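Local atomic coordinates of N-acetylglucosamine-specific lectin (Saxidomus purpuratus, PDB entry 6A7T), a protein that binds N-acetylglucosamine through a C-type lectin domain, recognising the sugar without the help of calcium. Residues E69-D72 with F73-V77; S82-H85 with Y86-I89; S92-A95 with E96-E99; H140-C143 with V144-G148. All coordinates share one frame; numbering follows the deposited sequence.

Contact 1 (E69-D72 with F73-V77); sequences EEDD and FIRGV. With CA (calcium ion), chain C.
R75 reaches back along the helix to two acidic side chains, D71 one turn earlier and D72. Its chain leaves extended, then bends at the third torsion (chi3 -65°), which swings the guanidinium end round to the carboxylates. NH1 and NH2 both hold the single oxygen OD2 of D71 in a salt bridge, with R75 NH2 to D71 OD2 at 2.9 Å; the two nitrogens come from the same face of the carboxylate, and the two flat groups are turned 68° apart. D72 OD1 lies in the guanidinium plane and makes a longer salt bridge, 3.4 Å from R75 NH1, with a water bridging the same two atoms; together they form a salt-bridge network along the helix. D71 and R75 each have a further partner: D71 OD1 bonds to Y127 OH and R75 NH2 to the carbonyl of W135, tying the helix to strand 124-130 and to the loop carrying W135. E70 behaves differently. With CG anti to the backbone N (chi1 -174°) and the rest extended, it carries OE1 to 2.4 Å and OE2 to 2.6 Å from the calcium ion, while its CG packs 4.1 Å from I74 CD1. Y39 OH also bonds to OE1. E70 is thus a bidentate ligand; T64, E66 and E153 complete this C-type lectin calcium site.

Contact 2 (S82-H85 with Y86-I89); sequences SAFH and YYWI
Two similar first torsions, chi1 -63° in F84 and -71° in Y87, set each CG anti to its own carbonyl carbon and bring the two rings together where the loop runs into strand 86-94. The side chains cross at about a right angle. The edge of F84 is directed at the face of Y87 in an offset edge-to-face pair, with centroids 6.0 Å apart and planes at 69°. The offset puts the closest approach at the phenol end, where F84 CD2 lies 3.8 Å from Y87 OH. Nearer its backbone, F84 CB sits 4.0 Å from Y87 CE1, so the methylene group as well as the ring takes part. A83 CB rests over one face of F84, toward its rim, and P149 of strand 148-154 touches both aromatic residues.

Y86 takes the other road. Its CG stands between the backbone N and the carbonyl carbon, and the ring turns toward W88, two residues on, where Y86 CE2 lies 3.7 Å above the indole plane near its rim. The hydroxyl of Y86 makes a weak hydrogen bond to the carbonyl oxygen of K147. No hydrogen bond joins residues 82-85 to 86-89, and aromatic packing does the work at the entry to an inner strand of the antiparallel sheet that it forms with strands 99-102, 124-130 and 136-140 in the C-type lectin fold.

Contact 3 (S92-A95 with E96-E99); sequences SWDA and EHSE
The indole of W93 lies flat against the returning backbone of a beta hairpin: one face is covered by S98 and E99, with E99 CA 3.5 Å from W93 CZ3 and the S98 carbonyl oxygen 3.3 Å from W93 CH2. Having CG anti to the backbone N (chi1 -177°) is what lays the six-membered ring over the other arm. Y100 meets W93 edge-to-face from outside these residues. The hairpin closes with a G1 beta bulge, S98 and E99 both facing D94. S98 adopts the left-handed helical backbone conformation of the bulge, and its N and that of E99 make weak bonds to the same oxygen, D94 O. In the other direction D94 N donates to E99 O at 2.9 Å. E99 turns its carboxylate to a salt bridge with R101.

Inside the turn the carboxylate of D94 folds over the loop and H97 CD2 comes within 3.4 Å of D94 OD1. E96 OE1 stands 3.6 Å from that same oxygen, a pair of like charges probably eased by a water that donates to both D94 OD2 and E96 OE1. The backbone of H97 supplies the firm link: H97 N points at the anti side of D94 OD1, 2.9 Å away and nearly straight at 165°.

Contact 4 (H140-C143 with V144-G148); sequences HQDC and VNTKG
T146 OG1 stands between two side chains of the preceding segment, taking a hydrogen bond from H140 NE2 at 2.8 Å and giving one to D142 OD2 at 2.7 Å. H140 and T146 come from opposite directions, and the hydroxyl meets the imidazole at its edge, slightly tilted from the ring plane. This relay should fix the rotation of both the threonine hydroxyl and the histidine ring. The other carboxylate oxygen works on the backbone: D142 OD1 accepts from V144 N at 3.0 Å and N145 N at 2.9 Å, both from the same face, the latter bond almost straight at 173°. Chi1 of D142 is 172°, anti to its N, which turns the carboxylate back over the chain that follows. A water donates to both D142 O and T146 O, bridging the loop. Packing is modest: T146 CG2 lies 3.5 Å from H140 NE2, and N145 CB is 3.4 Å from D142 OD2. C143 anchors the bend through its disulfide to C124. The bond from V144 N makes this an Asx turn, followed by the extra bond from N145. Through D142, T146 is a positioned second-shell partner of H140, which with N138 and R117 binds N-acetylglucosamine in this protein, though no sugar occupies the site here.

How the contacts relate
Contacts 1 and 2 are partly buried, whereas contacts 3 and 4 lie at the surface. The first belongs to helix 68-78, and its charged groups divide between a metal and a salt-bridge network. Strand 86-94 serves contact 2 at its start and contact 3 at its end, with the centres of the two contacts about 24 Å apart: aromatic rings at the former, a bulged hairpin at the latter, with one indole laid on the backbone, a carboxylate bond and waters. Contact 4 has neither helix nor aromatic stacking and relies on a carboxylate and a hydroxyl to shape its loop. It touches contact 2 through T146, K147 and G148, near Y86 and W88, while contact 1 lies across the chain's centre from contacts 3 and 4.

Contact 1 (E69-D72 with F73-V77)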
loop_
_atom_site.group_PDB
_atom_site.type_symbol
_atom_site.label_atom_id
_atom_site.label_comp_id
_atom_site.label_asym_id
_atom_site.label_seq_id
_atom_site.Cartn_x
_atom_site.Cartn_y
_atom_site.Cartn_z
ATOM N N GLU A 69 -5.041 -8.157 -5.954
ATOM C CA GLU A 69 -4.217 -8.114 -4.744
ATOM C C GLU A 69 -5.069 -7.566 -3.569
ATOM O O GLU A 69 -5.037 -8.089 -2.415
ATOM C CB GLU A 69 -2.973 -7.239 -4.894
ATOM C CG GLU A 69 -1.948 -7.742 -5.883
ATOM C CD GLU A 69 -2.135 -7.325 -7.343
ATOM O OE1 GLU A 69 -3.250 -6.939 -7.750
ATOM O OE2 GLU A 69 -1.158 -7.462 -8.097
ATOM N N GLU A 70 -5.838 -6.515 -3.869
ATOM C CA GLU A 70 -6.643 -5.874 -2.788
ATOM C C GLU A 70 -7.809 -6.780 -2.436
ATOM O O GLU A 70 -8.206 -6.900 -1.253
ATOM C CB GLU A 70 -7.109 -4.477 -3.224
ATOM C CG GLU A 70 -7.822 -3.676 -2.109
ATOM C CD GLU A 70 -8.264 -2.287 -2.549
ATOM O OE1 GLU A 70 -8.552 -1.481 -1.673
ATOM O OE2 GLU A 70 -8.273 -1.963 -3.778
ATOM N N ASP A 71 -8.383 -7.397 -3.464
ATOM C CA ASP A 71 -9.479 -8.333 -3.307
ATOM C C ASP A 71 -9.037 -9.453 -2.361
ATOM O O ASP A 71 -9.770 -9.819 -1.439
ATOM C CB ASP A 71 -9.917 -8.865 -4.660
ATOM C CG ASP A 71 -11.073 -9.831 -4.615
ATOM O OD1 ASP A 71 -12.166 -9.437 -4.244
ATOM O OD2 ASP A 71 -10.832 -11.032 -5.015
ATOM N N ASP A 72 -7.826 -9.955 -2.577
ATOM C CA ASP A 72 -7.311 -11.061 -1.773
ATOM C C ASP A 72 -7.152 -10.621 -0.316
ATOM O O ASP A 72 -7.516 -11.365 0.623
ATOM C CB ASP A 72 -6.018 -11.639 -2.390
ATOM C CG ASP A 72 -6.195 -12.427 -3.702
ATOM O OD1 ASP A 72 -7.342 -12.791 -4.060
ATOM O OD2 ASP A 72 -5.150 -12.667 -4.413
ATOM N N PHE A 73 -6.580 -9.445 -0.092
ATOM C CA PHE A 73 -6.406 -8.908 1.204
ATOM C C PHE A 73 -7.759 -8.894 1.911
ATOM O O PHE A 73 -7.878 -9.331 3.033
ATOM C CB PHE A 73 -5.799 -7.497 1.158
ATOM C CG PHE A 73 -5.973 -6.742 2.437
ATOM C CD1 PHE A 73 -5.281 -7.111 3.582
ATOM C CD2 PHE A 73 -6.879 -5.685 2.507
ATOM C CE1 PHE A 73 -5.487 -6.445 4.789
ATOM C CE2 PHE A 73 -7.074 -5.022 3.707
ATOM C CZ PHE A 73 -6.370 -5.386 4.832
ATOM N N ILE A 74 -8.783 -8.310 1.268
ATOM C CA ILE A 74 -10.086 -8.152 1.920
ATOM C C ILE A 74 -10.639 -9.532 2.266
ATOM O O ILE A 74 -11.121 -9.737 3.383
ATOM C CB ILE A 74 -11.036 -7.341 1.034
ATOM C CG1 ILE A 74 -10.559 -5.894 0.926
ATOM C CG2 ILE A 74 -12.461 -7.449 1.542
ATOM C CD1 ILE A 74 -11.166 -5.110 -0.205
ATOM N N ARG A 75 -10.573 -10.457 1.299
ATOM C CA ARG A 75 -11.096 -11.788 1.505
ATOM C C ARG A 75 -10.385 -12.428 2.701
ATOM O O ARG A 75 -11.027 -13.136 3.485
ATOM C CB ARG A 75 -10.980 -12.629 0.243
ATOM C CG ARG A 75 -11.688 -13.973 0.401
ATOM C CD ARG A 75 -11.656 -14.794 -0.859
ATOM N NE ARG A 75 -12.397 -14.180 -1.935
ATOM C CZ ARG A 75 -11.899 -13.427 -2.896
ATOM N NH1 ARG A 75 -10.605 -13.290 -3.071
ATOM N NH2 ARG A 75 -12.760 -12.799 -3.685
ATOM N N GLY A 76 -9.068 -12.223 2.785
ATOM C CA GLY A 76 -8.259 -12.750 3.928
ATOM C C GLY A 76 -8.804 -12.374 5.291
ATOM O O GLY A 76 -8.812 -13.212 6.203
ATOM N N VAL A 77 -9.273 -11.131 5.452
ATOM C CA VAL A 77 -9.826 -10.661 6.695
ATOM C C VAL A 77 -11.242 -11.224 6.884
ATOM O O VAL A 77 -11.529 -11.882 7.913
ATOM C CB VAL A 77 -9.808 -9.117 6.767
ATOM C CG1 VAL A 77 -10.424 -8.613 8.062
ATOM C CG2 VAL A 77 -8.388 -8.575 6.634
HETATM CA CA CA C . -8.882 0.499 -3.012
HETATM O O HOH W 1 -8.291 -14.963 -2.261
HETATM O O HOH W 2 -6.460 0.736 -3.459
HETATM O O HOH W 3 -8.775 2.937 -3.490
#

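Contact 2 (S82-H85 with Y86-I89)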
loop_
_atom_site.group_PDB
_atom_site.type_symbol
_atom_site.label_atom_id
_atom_site.label_comp_id
_atom_site.label_asym_id
_atom_site.label_seq_id
_atom_site.Cartn_x
_atom_site.Cartn_y
_atom_site.Cartn_z
ATOM N N SER A 82 -16.902 -15.716 11.049
ATOM C CA SER A 82 -18.146 -16.360 10.562
ATOM C C SER A 82 -19.418 -15.764 11.195
ATOM O O SER A 82 -20.477 -16.310 11.008
ATOM C CB SER A 82 -18.091 -17.856 10.762
ATOM O OG SER A 82 -18.003 -18.132 12.151
ATOM N N ALA A 83 -19.337 -14.630 11.891
ATOM C CA ALA A 83 -20.541 -13.948 12.409
ATOM C C ALA A 83 -21.329 -13.317 11.260
ATOM O O ALA A 83 -22.552 -13.265 11.276
ATOM C CB ALA A 83 -20.175 -12.880 13.395
ATOM N N PHE A 84 -20.593 -12.756 10.294
ATOM C CA PHE A 84 -21.210 -12.003 9.204
ATOM C C PHE A 84 -20.990 -12.706 7.872
ATOM O O PHE A 84 -19.897 -13.195 7.599
ATOM C CB PHE A 84 -20.602 -10.601 9.121
ATOM C CG PHE A 84 -20.846 -9.782 10.352
ATOM C CD1 PHE A 84 -22.121 -9.372 10.696
ATOM C CD2 PHE A 84 -19.806 -9.489 11.206
ATOM C CE1 PHE A 84 -22.359 -8.632 11.834
ATOM C CE2 PHE A 84 -20.043 -8.797 12.376
ATOM C CZ PHE A 84 -21.314 -8.366 12.689
ATOM N N HIS A 85 -22.025 -12.684 7.008
ATOM C CA HIS A 85 -21.969 -13.351 5.713
ATOM C C HIS A 85 -21.912 -12.346 4.552
ATOM O O HIS A 85 -21.822 -12.741 3.421
ATOM C CB HIS A 85 -23.184 -14.308 5.535
ATOM C CG HIS A 85 -23.389 -15.200 6.723
ATOM N ND1 HIS A 85 -22.367 -16.001 7.237
ATOM C CD2 HIS A 85 -24.470 -15.410 7.518
ATOM C CE1 HIS A 85 -22.801 -16.646 8.302
ATOM N NE2 HIS A 85 -24.100 -16.328 8.486
ATOM N N TYR A 86 -22.019 -11.043 4.849
ATOM C CA TYR A 86 -21.840 -10.022 3.812
ATOM C C TYR A 86 -21.351 -8.734 4.472
ATOM O O TYR A 86 -21.599 -8.509 5.639
ATOM C CB TYR A 86 -23.132 -9.737 3.036
ATOM C CG TYR A 86 -24.248 -9.069 3.800
ATOM C CD1 TYR A 86 -25.129 -9.768 4.612
ATOM C CD2 TYR A 86 -24.473 -7.714 3.655
ATOM C CE1 TYR A 86 -26.151 -9.127 5.304
ATOM C CE2 TYR A 86 -25.493 -7.068 4.328
ATOM C CZ TYR A 86 -26.341 -7.768 5.157
ATOM O OH TYR A 86 -27.325 -7.047 5.796
ATOM N N TYR A 87 -20.612 -7.947 3.684
ATOM C CA TYR A 87 -20.115 -6.624 4.080
ATOM C C TYR A 87 -20.401 -5.658 2.935
ATOM O O TYR A 87 -20.025 -5.941 1.830
ATOM C CB TYR A 87 -18.605 -6.648 4.331
ATOM C CG TYR A 87 -18.145 -7.366 5.569
ATOM C CD1 TYR A 87 -18.090 -8.743 5.601
ATOM C CD2 TYR A 87 -17.712 -6.670 6.682
ATOM C CE1 TYR A 87 -17.620 -9.424 6.717
ATOM C CE2 TYR A 87 -17.249 -7.334 7.811
ATOM C CZ TYR A 87 -17.207 -8.720 7.828
ATOM O OH TYR A 87 -16.792 -9.416 8.947
ATOM N N TRP A 88 -20.920 -4.473 3.265
ATOM C CA TRP A 88 -21.067 -3.420 2.233
ATOM C C TRP A 88 -19.720 -2.884 1.765
ATOM O O TRP A 88 -18.813 -2.653 2.608
ATOM C CB TRP A 88 -21.907 -2.250 2.771
ATOM C CG TRP A 88 -23.330 -2.623 3.065
ATOM C CD1 TRP A 88 -23.963 -2.439 4.242
ATOM C CD2 TRP A 88 -24.277 -3.294 2.207
ATOM N NE1 TRP A 88 -25.260 -2.870 4.172
ATOM C CE2 TRP A 88 -25.465 -3.423 2.955
ATOM C CE3 TRP A 88 -24.240 -3.763 0.889
ATOM C CZ2 TRP A 88 -26.632 -3.984 2.430
ATOM C CZ3 TRP A 88 -25.390 -4.331 0.371
ATOM C CH2 TRP A 88 -26.549 -4.444 1.146
ATOM N N ILE A 89 -19.632 -2.584 0.462
ATOM C CA ILE A 89 -18.450 -1.974 -0.145
ATOM C C ILE A 89 -18.888 -0.805 -1.040
ATOM O O ILE A 89 -20.051 -0.584 -1.236
ATOM C CB ILE A 89 -17.586 -2.985 -0.905
ATOM C CG1 ILE A 89 -18.314 -3.597 -2.112
ATOM C CG2 ILE A 89 -17.101 -4.053 0.048
ATOM C CD1 ILE A 89 -17.444 -4.509 -2.974
#

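Contact 3 (S92-A95 with E96-E99)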
loop_
_atom_site.group_PDB
_atom_site.type_symbol
_atom_site.label_atom_id
_atom_site.label_comp_id
_atom_site.label_asym_id
_atom_site.label_seq_id
_atom_site.Cartn_x
_atom_site.Cartn_y
_atom_site.Cartn_z
ATOM N N SER A 92 -21.824 0.729 -6.559
ATOM C CA SER A 92 -23.239 0.906 -6.691
ATOM C C SER A 92 -23.518 1.284 -8.152
ATOM O O SER A 92 -22.650 1.622 -8.900
ATOM C CB SER A 92 -23.821 1.971 -5.759
ATOM O OG SER A 92 -23.362 3.249 -6.128
ATOM N N TRP A 93 -24.790 1.243 -8.464
ATOM C CA TRP A 93 -25.319 1.552 -9.765
ATOM C C TRP A 93 -25.191 3.042 -10.024
ATOM O O TRP A 93 -25.663 3.864 -9.241
ATOM C CB TRP A 93 -26.779 1.135 -9.862
ATOM C CG TRP A 93 -27.362 1.368 -11.221
ATOM C CD1 TRP A 93 -28.166 2.405 -11.626
ATOM C CD2 TRP A 93 -27.194 0.513 -12.357
ATOM N NE1 TRP A 93 -28.488 2.250 -12.955
ATOM C CE2 TRP A 93 -27.913 1.098 -13.425
ATOM C CE3 TRP A 93 -26.521 -0.684 -12.558
ATOM C CZ2 TRP A 93 -27.975 0.498 -14.680
ATOM C CZ3 TRP A 93 -26.555 -1.260 -13.804
ATOM C CH2 TRP A 93 -27.281 -0.679 -14.840
ATOM N N ASP A 94 -24.555 3.339 -11.137
ATOM C CA ASP A 94 -24.430 4.720 -11.623
ATOM C C ASP A 94 -25.423 4.883 -12.774
ATOM O O ASP A 94 -25.248 4.210 -13.799
ATOM C CB ASP A 94 -23.039 4.997 -12.134
ATOM C CG ASP A 94 -22.749 6.423 -12.540
ATOM O OD1 ASP A 94 -23.256 6.870 -13.605
ATOM O OD2 ASP A 94 -22.006 7.093 -11.747
ATOM N N ALA A 95 -26.427 5.740 -12.582
ATOM C CA ALA A 95 -27.535 5.802 -13.510
ATOM C C ALA A 95 -27.049 6.418 -14.827
ATOM O O ALA A 95 -27.561 6.034 -15.920
ATOM C CB ALA A 95 -28.709 6.505 -12.917
ATOM N N GLU A 96 -26.180 7.433 -14.764
ATOM C CA GLU A 96 -25.724 8.066 -16.013
ATOM C C GLU A 96 -24.960 7.055 -16.894
ATOM O O GLU A 96 -25.188 7.000 -18.132
ATOM C CB GLU A 96 -24.894 9.318 -15.732
ATOM C CG GLU A 96 -25.728 10.457 -15.177
ATOM C CD GLU A 96 -25.878 10.542 -13.656
ATOM O OE1 GLU A 96 -25.670 9.492 -12.949
ATOM O OE2 GLU A 96 -26.292 11.632 -13.169
ATOM N N HIS A 97 -24.037 6.289 -16.289
ATOM C CA HIS A 97 -23.246 5.321 -17.026
ATOM C C HIS A 97 -24.069 4.068 -17.329
ATOM O O HIS A 97 -23.759 3.350 -18.301
ATOM C CB HIS A 97 -21.999 4.879 -16.263
ATOM C CG HIS A 97 -20.888 5.844 -16.244
ATOM N ND1 HIS A 97 -20.172 6.192 -17.362
ATOM C CD2 HIS A 97 -20.317 6.473 -15.197
ATOM C CE1 HIS A 97 -19.218 7.015 -17.002
ATOM N NE2 HIS A 97 -19.295 7.197 -15.684
ATOM N N SER A 98 -25.104 3.811 -16.523
ATOM C CA SER A 98 -25.966 2.628 -16.629
ATOM C C SER A 98 -25.130 1.363 -16.383
ATOM O O SER A 98 -25.165 0.382 -17.129
ATOM C CB SER A 98 -26.701 2.590 -17.966
ATOM O OG SER A 98 -28.084 2.238 -17.824
ATOM N N GLU A 99 -24.359 1.386 -15.302
ATOM C CA GLU A 99 -23.643 0.241 -14.887
ATOM C C GLU A 99 -23.164 0.445 -13.460
ATOM O O GLU A 99 -23.209 1.523 -12.972
ATOM C CB GLU A 99 -22.425 0.007 -15.770
ATOM C CG GLU A 99 -21.357 1.051 -15.724
ATOM C CD GLU A 99 -20.347 0.908 -16.846
ATOM O OE1 GLU A 99 -20.648 0.155 -17.795
ATOM O OE2 GLU A 99 -19.251 1.483 -16.753
HETATM O O HOH W 4 -22.963 9.576 -12.036
HETATM O O HOH W 5 -26.082 8.028 -10.773
HETATM O O HOH W 6 -28.985 3.931 -16.116
#

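Contact 4 (H140-C143 with V144-G148)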
loop_
_atom_site.group_PDB
_atom_site.type_symbol
_atom_site.label_atom_id
_atom_site.label_comp_id
_atom_site.label_asym_id
_atom_site.label_seq_id
_atom_site.Cartn_x
_atom_site.Cartn_y
_atom_site.Cartn_z
ATOM N N HIS A 140 -27.347 -5.957 -4.279
ATOM C CA HIS A 140 -28.501 -5.958 -3.453
ATOM C C HIS A 140 -29.304 -4.695 -3.799
ATOM O O HIS A 140 -28.736 -3.610 -3.874
ATOM C CB HIS A 140 -28.150 -5.962 -1.948
ATOM C CG HIS A 140 -29.330 -6.069 -1.044
ATOM N ND1 HIS A 140 -30.044 -7.262 -0.913
ATOM C CD2 HIS A 140 -29.892 -5.216 -0.151
ATOM C CE1 HIS A 140 -30.987 -7.112 -0.007
ATOM N NE2 HIS A 140 -30.943 -5.857 0.456
ATOM N N GLN A 141 -30.617 -4.845 -3.982
ATOM C CA GLN A 141 -31.392 -3.731 -4.548
ATOM C C GLN A 141 -31.967 -2.804 -3.459
ATOM O O GLN A 141 -32.600 -1.788 -3.781
ATOM C CB GLN A 141 -32.400 -4.338 -5.533
ATOM C CG GLN A 141 -31.814 -4.470 -6.937
ATOM C CD GLN A 141 -30.743 -5.525 -7.086
ATOM O OE1 GLN A 141 -30.816 -6.593 -6.502
ATOM N NE2 GLN A 141 -29.766 -5.268 -7.929
ATOM N N ASP A 142 -31.742 -3.070 -2.179
ATOM C CA ASP A 142 -32.141 -2.159 -1.153
ATOM C C ASP A 142 -30.911 -1.508 -0.504
ATOM O O ASP A 142 -30.280 -2.080 0.367
ATOM C CB ASP A 142 -32.972 -2.843 -0.078
ATOM C CG ASP A 142 -33.257 -1.964 1.118
ATOM O OD1 ASP A 142 -33.168 -0.688 0.993
ATOM O OD2 ASP A 142 -33.526 -2.547 2.182
ATOM N N CYS A 143 -30.645 -0.280 -0.937
ATOM C CA CYS A 143 -29.412 0.448 -0.529
ATOM C C CYS A 143 -29.661 1.278 0.722
ATOM O O CYS A 143 -28.752 2.021 1.150
ATOM C CB CYS A 143 -28.911 1.292 -1.685
ATOM S SG CYS A 143 -28.387 0.243 -3.062
ATOM N N VAL A 144 -30.836 1.146 1.353
ATOM C CA VAL A 144 -31.209 1.962 2.458
ATOM C C VAL A 144 -31.433 1.127 3.720
ATOM O O VAL A 144 -30.909 1.438 4.778
ATOM C CB VAL A 144 -32.422 2.851 2.112
ATOM C CG1 VAL A 144 -32.790 3.742 3.270
ATOM C CG2 VAL A 144 -32.151 3.688 0.863
ATOM N N ASN A 145 -32.306 0.111 3.633
ATOM C CA ASN A 145 -32.868 -0.490 4.828
ATOM C C ASN A 145 -32.366 -1.914 5.107
ATOM O O ASN A 145 -32.980 -2.622 5.948
ATOM C CB ASN A 145 -34.402 -0.468 4.726
ATOM C CG ASN A 145 -34.920 0.950 4.735
ATOM O OD1 ASN A 145 -35.621 1.359 3.800
ATOM N ND2 ASN A 145 -34.536 1.720 5.737
ATOM N N THR A 146 -31.304 -2.363 4.451
ATOM C CA THR A 146 -30.709 -3.655 4.739
ATOM C C THR A 146 -29.396 -3.423 5.479
ATOM O O THR A 146 -28.456 -2.870 4.911
ATOM C CB THR A 146 -30.526 -4.484 3.482
ATOM O OG1 THR A 146 -31.791 -4.569 2.810
ATOM C CG2 THR A 146 -29.929 -5.847 3.772
ATOM N N LYS A 147 -29.358 -3.853 6.736
ATOM C CA LYS A 147 -28.342 -3.375 7.679
ATOM C C LYS A 147 -27.268 -4.442 7.792
ATOM O O LYS A 147 -27.577 -5.515 8.235
ATOM C CB LYS A 147 -28.916 -3.085 9.069
ATOM C CG LYS A 147 -29.821 -1.864 9.154
ATOM C CD LYS A 147 -30.255 -1.563 10.583
ATOM C CE LYS A 147 -31.292 -0.481 10.672
ATOM N NZ LYS A 147 -31.812 -0.367 12.050
ATOM N N GLY A 148 -26.014 -4.102 7.445
ATOM C CA GLY A 148 -24.916 -5.008 7.581
ATOM C C GLY A 148 -23.637 -4.261 7.952
ATOM O O GLY A 148 -23.624 -3.021 7.965
HETATM O O HOH W 7 -29.027 -1.285 2.774
#